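Local coordinates for protein cysteine S-methyltransferase NleE (Escherichia coli O157:H7, PDB 4R29) that binds S-adenosylmethionine and probably methylates a zinc-finger cysteine of the host proteins TAB2 and TAB3, which blocks NF-kappa-B activation, at residues N64-R69 with L125-D130; S71-M76 with N119-A124; K134-E139 with E166-K171. The protein carries 1 engineered substitution. All coordinates share one frame; numbering follows the deposited sequence.

Contact 1. Residues N64-R69 with L125-D130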
# COMPACT_ATOMS: atom_id res chain seq x y z
N ASN A 64 -9.46 18.57 -8.35
CA ASN A 64 -10.62 18.72 -7.48
C ASN A 64 -10.93 17.46 -6.66
O ASN A 64 -11.43 17.55 -5.53
CB ASN A 64 -11.86 19.16 -8.26
CG ASN A 64 -11.69 20.53 -8.90
OD1 ASN A 64 -12.33 20.83 -9.91
ND2 ASN A 64 -10.82 21.35 -8.33
N GLU A 65 -10.66 16.30 -7.23
CA GLU A 65 -10.85 15.06 -6.49
C GLU A 65 -9.84 15.03 -5.35
O GLU A 65 -10.19 14.73 -4.22
CB GLU A 65 -10.70 13.84 -7.40
CG GLU A 65 -10.91 12.50 -6.69
CD GLU A 65 -12.31 12.33 -6.13
OE1 GLU A 65 -13.12 13.28 -6.20
OE2 GLU A 65 -12.60 11.22 -5.59
N LYS A 66 -8.59 15.35 -5.66
CA LYS A 66 -7.57 15.32 -4.62
C LYS A 66 -7.91 16.25 -3.45
O LYS A 66 -7.76 15.87 -2.29
CB LYS A 66 -6.19 15.68 -5.18
CG LYS A 66 -5.10 15.62 -4.10
CD LYS A 66 -3.76 16.10 -4.62
CE LYS A 66 -2.98 16.85 -3.53
NZ LYS A 66 -1.77 17.55 -4.06
N ALA A 67 -8.36 17.46 -3.76
CA ALA A 67 -8.68 18.41 -2.71
C ALA A 67 -9.82 17.90 -1.85
O ALA A 67 -9.77 18.03 -0.63
CB ALA A 67 -9.01 19.78 -3.29
N ARG A 68 -10.85 17.31 -2.48
CA ARG A 68 -11.96 16.72 -1.73
C ARG A 68 -11.51 15.56 -0.83
O ARG A 68 -11.88 15.47 0.34
CB ARG A 68 -13.09 16.24 -2.66
CG ARG A 68 -14.01 17.35 -3.18
CD ARG A 68 -15.20 16.78 -3.97
NE ARG A 68 -14.76 15.94 -5.09
CZ ARG A 68 -14.64 16.37 -6.35
NH1 ARG A 68 -14.94 17.63 -6.66
NH2 ARG A 68 -14.23 15.54 -7.30
N ARG A 69 -10.71 14.66 -1.38
CA ARG A 69 -10.21 13.55 -0.60
C ARG A 69 -9.31 14.04 0.54
O ARG A 69 -9.35 13.51 1.65
CB ARG A 69 -9.50 12.56 -1.51
CG ARG A 69 -10.40 12.01 -2.60
CD ARG A 69 -11.58 11.23 -2.01
NE ARG A 69 -11.15 9.92 -1.55
CZ ARG A 69 -11.86 9.14 -0.74
NH1 ARG A 69 -13.03 9.55 -0.28
NH2 ARG A 69 -11.39 7.96 -0.38
N LEU A 125 -2.74 11.59 0.71
CA LEU A 125 -2.20 10.86 1.85
C LEU A 125 -0.82 11.40 2.24
O LEU A 125 -0.49 11.52 3.43
CB LEU A 125 -2.03 9.39 1.48
CG LEU A 125 -2.91 8.33 2.13
CD1 LEU A 125 -2.17 7.00 1.96
CD2 LEU A 125 -3.17 8.62 3.61
N CYS A 126 -0.02 11.68 1.22
CA CYS A 126 1.36 12.15 1.37
C CYS A 126 1.49 13.57 1.91
O CYS A 126 2.59 14.00 2.26
CB CYS A 126 2.08 12.05 0.03
SG CYS A 126 2.48 10.36 -0.39
N GLU A 127 0.37 14.29 1.97
CA GLU A 127 0.37 15.65 2.48
C GLU A 127 -0.07 15.77 3.95
O GLU A 127 -0.20 16.88 4.46
CB GLU A 127 -0.44 16.58 1.56
CG GLU A 127 0.01 16.54 0.09
CD GLU A 127 -0.81 17.48 -0.82
OE1 GLU A 127 -1.92 17.90 -0.42
OE2 GLU A 127 -0.35 17.78 -1.94
N LEU A 128 -0.29 14.65 4.62
CA LEU A 128 -0.68 14.66 6.04
C LEU A 128 0.53 14.65 6.97
O LEU A 128 1.55 14.03 6.68
CB LEU A 128 -1.57 13.46 6.35
CG LEU A 128 -2.92 13.39 5.63
CD1 LEU A 128 -3.50 11.98 5.71
CD2 LEU A 128 -3.90 14.45 6.19
N PRO A 129 0.43 15.33 8.13
CA PRO A 129 1.64 15.39 8.96
C PRO A 129 2.01 14.00 9.48
O PRO A 129 1.11 13.23 9.87
CB PRO A 129 1.23 16.31 10.14
CG PRO A 129 -0.07 17.00 9.69
CD PRO A 129 -0.73 16.02 8.75
N ASP A 130 3.31 13.68 9.45
CA ASP A 130 3.86 12.44 9.99
C ASP A 130 3.35 11.18 9.29
O ASP A 130 3.44 10.08 9.83
CB ASP A 130 3.59 12.34 11.49
CG ASP A 130 3.97 13.61 12.22
OD1 ASP A 130 5.17 13.95 12.22
OD2 ASP A 130 3.06 14.27 12.78

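Contact 2. Residues S71-M76 with N119-A124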
# COMPACT_ATOMS: atom_id res chain seq x y z
N SER A 71 -9.45 16.89 2.20
CA SER A 71 -10.28 17.42 3.27
C SER A 71 -10.81 16.29 4.13
O SER A 71 -10.78 16.35 5.35
CB SER A 71 -11.47 18.19 2.70
OG SER A 71 -11.02 19.37 2.08
N TYR A 72 -11.33 15.27 3.46
CA TYR A 72 -11.80 14.07 4.14
C TYR A 72 -10.70 13.52 5.06
O TYR A 72 -10.98 13.18 6.20
CB TYR A 72 -12.23 13.04 3.09
CG TYR A 72 -12.37 11.61 3.58
CD1 TYR A 72 -12.94 11.31 4.81
CD2 TYR A 72 -11.98 10.55 2.79
CE1 TYR A 72 -13.09 10.00 5.24
CE2 TYR A 72 -12.12 9.24 3.21
CZ TYR A 72 -12.68 8.97 4.43
OH TYR A 72 -12.82 7.66 4.84
N MET A 73 -9.47 13.44 4.57
CA MET A 73 -8.37 12.89 5.35
C MET A 73 -8.00 13.75 6.56
O MET A 73 -7.68 13.24 7.65
CB MET A 73 -7.14 12.67 4.47
CG MET A 73 -7.30 11.52 3.48
SD MET A 73 -5.87 11.40 2.40
CE MET A 73 -6.34 10.03 1.34
N LYS A 74 -8.06 15.06 6.37
CA LYS A 74 -7.73 16.01 7.42
C LYS A 74 -8.73 15.94 8.54
O LYS A 74 -8.37 16.03 9.71
CB LYS A 74 -7.65 17.42 6.83
CG LYS A 74 -6.38 17.68 6.02
CD LYS A 74 -6.30 19.13 5.57
CE LYS A 74 -7.50 19.50 4.70
NZ LYS A 74 -7.46 20.94 4.32
N THR A 75 -10.00 15.76 8.19
CA THR A 75 -11.04 15.56 9.18
C THR A 75 -10.78 14.29 10.01
O THR A 75 -10.92 14.30 11.24
CB THR A 75 -12.46 15.50 8.53
OG1 THR A 75 -12.69 16.68 7.73
CG2 THR A 75 -13.55 15.42 9.62
N MET A 76 -10.38 13.20 9.35
CA MET A 76 -10.18 11.94 10.06
C MET A 76 -8.80 11.83 10.69
O MET A 76 -8.54 10.95 11.49
CB MET A 76 -10.40 10.75 9.12
CG MET A 76 -11.76 10.74 8.42
SD MET A 76 -13.10 10.90 9.60
CE MET A 76 -12.79 9.55 10.74
N ASN A 119 -3.14 8.36 -8.71
CA ASN A 119 -4.22 8.20 -7.77
C ASN A 119 -4.29 9.40 -6.83
O ASN A 119 -3.32 9.68 -6.13
CB ASN A 119 -4.04 6.92 -6.97
CG ASN A 119 -5.23 6.61 -6.10
OD1 ASN A 119 -6.24 6.07 -6.57
ND2 ASN A 119 -5.14 6.96 -4.82
N PRO A 120 -5.43 10.11 -6.81
CA PRO A 120 -5.68 11.27 -5.95
C PRO A 120 -5.53 10.99 -4.45
O PRO A 120 -4.95 11.83 -3.77
CB PRO A 120 -7.12 11.66 -6.29
CG PRO A 120 -7.26 11.24 -7.71
CD PRO A 120 -6.50 9.95 -7.81
N ASP A 121 -6.03 9.87 -3.96
CA ASP A 121 -5.90 9.51 -2.55
C ASP A 121 -4.43 9.40 -2.15
O ASP A 121 -4.03 9.83 -1.08
CB ASP A 121 -6.58 8.17 -2.26
CG ASP A 121 -8.07 8.29 -2.12
OD1 ASP A 121 -8.60 9.40 -2.27
OD2 ASP A 121 -8.72 7.26 -1.85
N LEU A 122 -3.64 8.77 -3.01
CA LEU A 122 -2.24 8.55 -2.72
C LEU A 122 -1.56 9.92 -2.55
O LEU A 122 -0.75 10.11 -1.64
CB LEU A 122 -1.58 7.72 -3.84
CG LEU A 122 -0.05 7.62 -3.81
CD1 LEU A 122 0.44 7.05 -2.45
CD2 LEU A 122 0.55 6.83 -5.01
N HIS A 123 -1.89 10.86 -3.43
CA HIS A 123 -1.29 12.19 -3.34
C HIS A 123 -1.75 12.95 -2.10
O HIS A 123 -0.95 13.60 -1.44
CB HIS A 123 -1.52 12.99 -4.64
CG HIS A 123 -0.66 12.52 -5.77
ND1 HIS A 123 -0.92 11.35 -6.47
CD2 HIS A 123 0.50 13.01 -6.27
CE1 HIS A 123 0.03 11.16 -7.36
NE2 HIS A 123 0.90 12.15 -7.27
N ALA A 124 -3.04 12.84 -1.77
CA ALA A 124 -3.58 13.48 -0.57
C ALA A 124 -2.95 12.90 0.70
O ALA A 124 -2.65 13.65 1.66
CB ALA A 124 -5.11 13.34 -0.52

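Contact 3. Residues K134-E139 with E166-K171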
# COMPACT_ATOMS: atom_id res chain seq x y z
N LYS A 134 5.93 4.40 1.57
CA LYS A 134 6.96 3.74 0.77
C LYS A 134 6.28 3.12 -0.45
O LYS A 134 5.32 2.36 -0.30
CB LYS A 134 7.72 2.69 1.58
CG LYS A 134 8.63 3.29 2.66
CD LYS A 134 9.36 2.20 3.49
CE LYS A 134 10.34 2.78 4.51
NZ LYS A 134 11.67 3.12 3.91
N ILE A 135 6.74 3.48 -1.64
CA ILE A 135 6.07 3.08 -2.88
C ILE A 135 7.01 2.29 -3.76
O ILE A 135 8.19 2.62 -3.86
CB ILE A 135 5.58 4.30 -3.68
CG1 ILE A 135 4.72 5.21 -2.81
CG2 ILE A 135 4.82 3.85 -4.93
CD1 ILE A 135 4.45 6.60 -3.40
N PHE A 136 6.49 1.25 -4.40
CA PHE A 136 7.26 0.48 -5.38
C PHE A 136 6.37 -0.34 -6.29
O PHE A 136 5.25 -0.68 -5.92
CB PHE A 136 8.30 -0.41 -4.70
CG PHE A 136 7.74 -1.29 -3.64
CD1 PHE A 136 7.58 -0.81 -2.34
CD2 PHE A 136 7.38 -2.59 -3.91
CE1 PHE A 136 7.06 -1.62 -1.34
CE2 PHE A 136 6.85 -3.41 -2.91
CZ PHE A 136 6.70 -2.92 -1.62
N PRO A 137 6.88 -0.68 -7.48
CA PRO A 137 6.13 -1.47 -8.47
C PRO A 137 5.69 -2.81 -7.89
O PRO A 137 6.44 -3.43 -7.15
CB PRO A 137 7.16 -1.70 -9.59
CG PRO A 137 8.14 -0.58 -9.46
CD PRO A 137 8.23 -0.33 -7.97
N LYS A 138 4.49 -3.26 -8.24
CA LYS A 138 4.07 -4.58 -7.83
C LYS A 138 4.83 -5.61 -8.61
O LYS A 138 4.94 -5.52 -9.84
CB LYS A 138 2.58 -4.80 -8.03
CG LYS A 138 2.14 -6.20 -7.61
CD LYS A 138 0.66 -6.26 -7.25
CE LYS A 138 0.17 -7.70 -7.05
NZ LYS A 138 1.24 -8.62 -6.53
N GLU A 139 5.38 -6.58 -7.89
CA GLU A 139 5.91 -7.81 -8.46
C GLU A 139 4.94 -8.37 -9.50
O GLU A 139 3.73 -8.38 -9.29
CB GLU A 139 6.10 -8.84 -7.33
CG GLU A 139 6.62 -10.19 -7.77
CD GLU A 139 8.05 -10.12 -8.23
OE1 GLU A 139 8.59 -8.99 -8.33
OE2 GLU A 139 8.63 -11.19 -8.49
N GLU A 166 10.57 -6.73 3.99
CA GLU A 166 11.30 -7.99 4.17
C GLU A 166 10.41 -9.19 3.97
O GLU A 166 10.78 -10.13 3.26
CB GLU A 166 11.91 -8.07 5.57
CG GLU A 166 12.98 -7.06 5.83
CD GLU A 166 13.37 -7.04 7.29
OE1 GLU A 166 13.99 -6.04 7.73
OE2 GLU A 166 13.06 -8.02 8.00
N LEU A 167 9.24 -9.20 4.62
CA LEU A 167 8.34 -10.32 4.47
C LEU A 167 7.85 -10.38 3.03
O LEU A 167 7.80 -11.44 2.43
CB LEU A 167 7.17 -10.24 5.47
CG LEU A 167 7.57 -10.27 6.95
CD1 LEU A 167 6.38 -10.09 7.88
CD2 LEU A 167 8.30 -11.57 7.27
N TYR A 168 7.53 -9.23 2.46
CA TYR A 168 7.08 -9.19 1.08
C TYR A 168 8.14 -9.75 0.12
O TYR A 168 7.81 -10.43 -0.85
CB TYR A 168 6.75 -7.77 0.68
CG TYR A 168 6.30 -7.64 -0.75
CD1 TYR A 168 4.98 -7.92 -1.10
CD2 TYR A 168 7.17 -7.23 -1.74
CE1 TYR A 168 4.55 -7.80 -2.39
CE2 TYR A 168 6.75 -7.10 -3.05
CZ TYR A 168 5.43 -7.39 -3.37
OH TYR A 168 4.98 -7.28 -4.66
N ASN A 169 9.40 -9.44 0.38
CA ASN A 169 10.49 -9.93 -0.44
C ASN A 169 10.68 -11.43 -0.30
O ASN A 169 11.00 -12.12 -1.25
CB ASN A 169 11.79 -9.20 -0.10
CG ASN A 169 11.86 -7.81 -0.70
OD1 ASN A 169 11.22 -7.52 -1.71
ND2 ASN A 169 12.62 -6.93 -0.07
N ILE A 170 10.49 -11.93 0.91
CA ILE A 170 10.58 -13.35 1.13
C ILE A 170 9.47 -14.05 0.35
O ILE A 170 9.73 -15.02 -0.37
CB ILE A 170 10.44 -13.70 2.60
CG1 ILE A 170 11.70 -13.28 3.36
CG2 ILE A 170 10.16 -15.19 2.76
CD1 ILE A 170 11.58 -13.52 4.86
N LYS A 171 8.25 -13.54 0.47
CA LYS A 171 7.13 -14.12 -0.27
C LYS A 171 7.43 -14.15 -1.77
O LYS A 171 7.36 -15.20 -2.40
CB LYS A 171 5.83 -13.35 -0.04
CG LYS A 171 4.59 -14.04 -0.63
CD LYS A 171 3.65 -13.05 -1.30
CE LYS A 171 2.17 -13.44 -1.13
NZ LYS A 171 1.87 -14.91 -1.32

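Contact 1. Residues N64-R69 with L125-D130
Lys-66 and Glu-127 meet at the protein surface, their side chains crossing at about a right angle. The ammonium NZ of Lys-66 binds OE2 of Glu-127 at 2.6 Å, and the pair is both a hydrogen bond and a salt bridge. NZ does not lie in the carboxylate plane. It comes from above it, 40° out of the plane. CE of Lys-66 lies 3.2 Å from OE2 of Glu-127, so the end of the lysine lies close over the carboxylate. Lys-66 leaves helix 59-76 with CG anti to the backbone N (chi1 -178°), which sends the chain out from the helix toward the turn. The chain then bends at chi3, close to its end. Glu-127 reaches out from the turn, its chain extended beyond CG.

CD of Lys-66 packs on CB of His-123, and Glu-127 also touches Phe-70. One turn of the helix carries a second ion pair of its own. NH2 of Arg-68 binds OE1 of Glu-65 at 2.7 Å, in the guanidinium plane and nearly along the C-O axis of the acceptor. The same guanidinium has Asn-64 O above one face, 3.5 Å from its plane. Arg-68 also pairs with Glu-60. Glu-127 sits at the third position of a type I beta turn that runs from Leu-125 to Leu-128, with a weak backbone bond closing it. The arrangement is a surface salt bridge between a helix and the beta turn that leads from helix 120-125 to strand 131-137 of the Rossmann-like fold.

Contact 2. Residues S71-M76 with N119-A124
Met-73 reaches across to Asp-121 and Ala-124 and joins two helices of the Rossmann-like fold, 59-76 and 120-125. This is buried helix-to-helix packing, made here by a single long side chain. Along the first helix, past Ser-71, Tyr-72 hydrogen-bonds through its OH to Glu-96 on helix 95-103.

Met-73 comes next and makes the whole contact. Its CG lies anti to the carbonyl carbon (chi1 -71°), and the chain is extended from there. This carries sulfur and methyl straight across the gap between the backbones, where the CA atoms of Met-73 and Ala-124 are 7.6 Å apart. SD of Met-73 lies 3.6 Å from CB of Ala-124. CE of Met-73 goes further and lies 3.4 Å from the carbonyl O of Asp-121 and 4.1 Å from CB of the same residue. Trp-99, Ile-103 and Leu-128 also touch Met-73.

The carboxylate of Asp-121 has its strong partner elsewhere, in a salt bridge with Arg-69, and its side chain is about 10 Å from that of Ser-98, which binds S-adenosylmethionine. On the second helix, Asn-119 is the N-cap residue. Its carbonyl O takes two donors of His-123, the backbone N and ring ND1, and ND1 is 2.9 Å from Asn-119 O with the N-H pointing almost straight at it (175°).

Contact 3. Residues K134-E139 with E166-K171
Tyr-168 extends from helix 155-181 to meet Phe-136 and Glu-139, at the end of strand 131-137 and in the loop after it. Just before it in the helix, Leu-167 packs on Glu-197, Met-198 and Ile-201 of helix 186-201.

Tyr-168 carries the contact. Its CG is anti to the backbone N (chi1 179°), and the side chain points to the strand. It runs past that of Phe-136 in the opposite direction. The two rings form an offset edge-to-face pair, with the edge of Phe-136 turned toward the face of Tyr-168. The centroids of the Phe-136 and Tyr-168 rings are 5.6 Å apart and their planes meet at 61°. The nearest carbons are CE2 of Phe-136 and CE2 of Tyr-168, 3.7 Å apart. CE2 of Tyr-168 lies near the plane of the phenylalanine ring, at its edge. CD2 of Tyr-168 is a little further from the same Phe-136 CE2, at 4.0 Å, so one carbon of the phenylalanine meets one side of the tyrosine ring.

The pair joins an outer strand of the antiparallel three-stranded sheet to a long helix of the Rossmann-like fold. The side chain of Phe-136 is about 6 Å from that of Gln-111, an S-adenosylmethionine-binding residue, and the side chain of Tyr-168 is about 8 Å from the bound cofactor.

The hydroxyl of Tyr-168 reaches past the strand end. Its OH accepts a weak hydrogen bond from Glu-139 N at 3.3 Å and lies equally close to CB of Glu-139, also 3.3 Å away. CG of Lys-138 is 4.2 Å from OH of Tyr-168.

Further along the helix, NZ of Lys-171 forms a salt bridge with Glu-191 and a hydrogen bond with Ser-190, on helix 186-201.

Overall arrangement
From the N terminus, helix 59-76 supplies the first segments of contacts 1 and 2. The chain then passes through helix 95-103 and strand 109-114 and returns in helix 120-125. Contact 2 closes the inner loop there. Contact 1 closes the outer loop just after, so contact 2 nests within it. The salt bridge of Arg-69 and Asp-121 ties the two together, and SD of Met-73 lies against the backbone N of Leu-125. Contact 3 follows in series. It closes the loop from strand 131-137 to helix 155-181, on the opposite side of the chain centre. Leu-122 and Ile-135 touch, which joins helix 120-125 of contact 2 to the strand of contact 3.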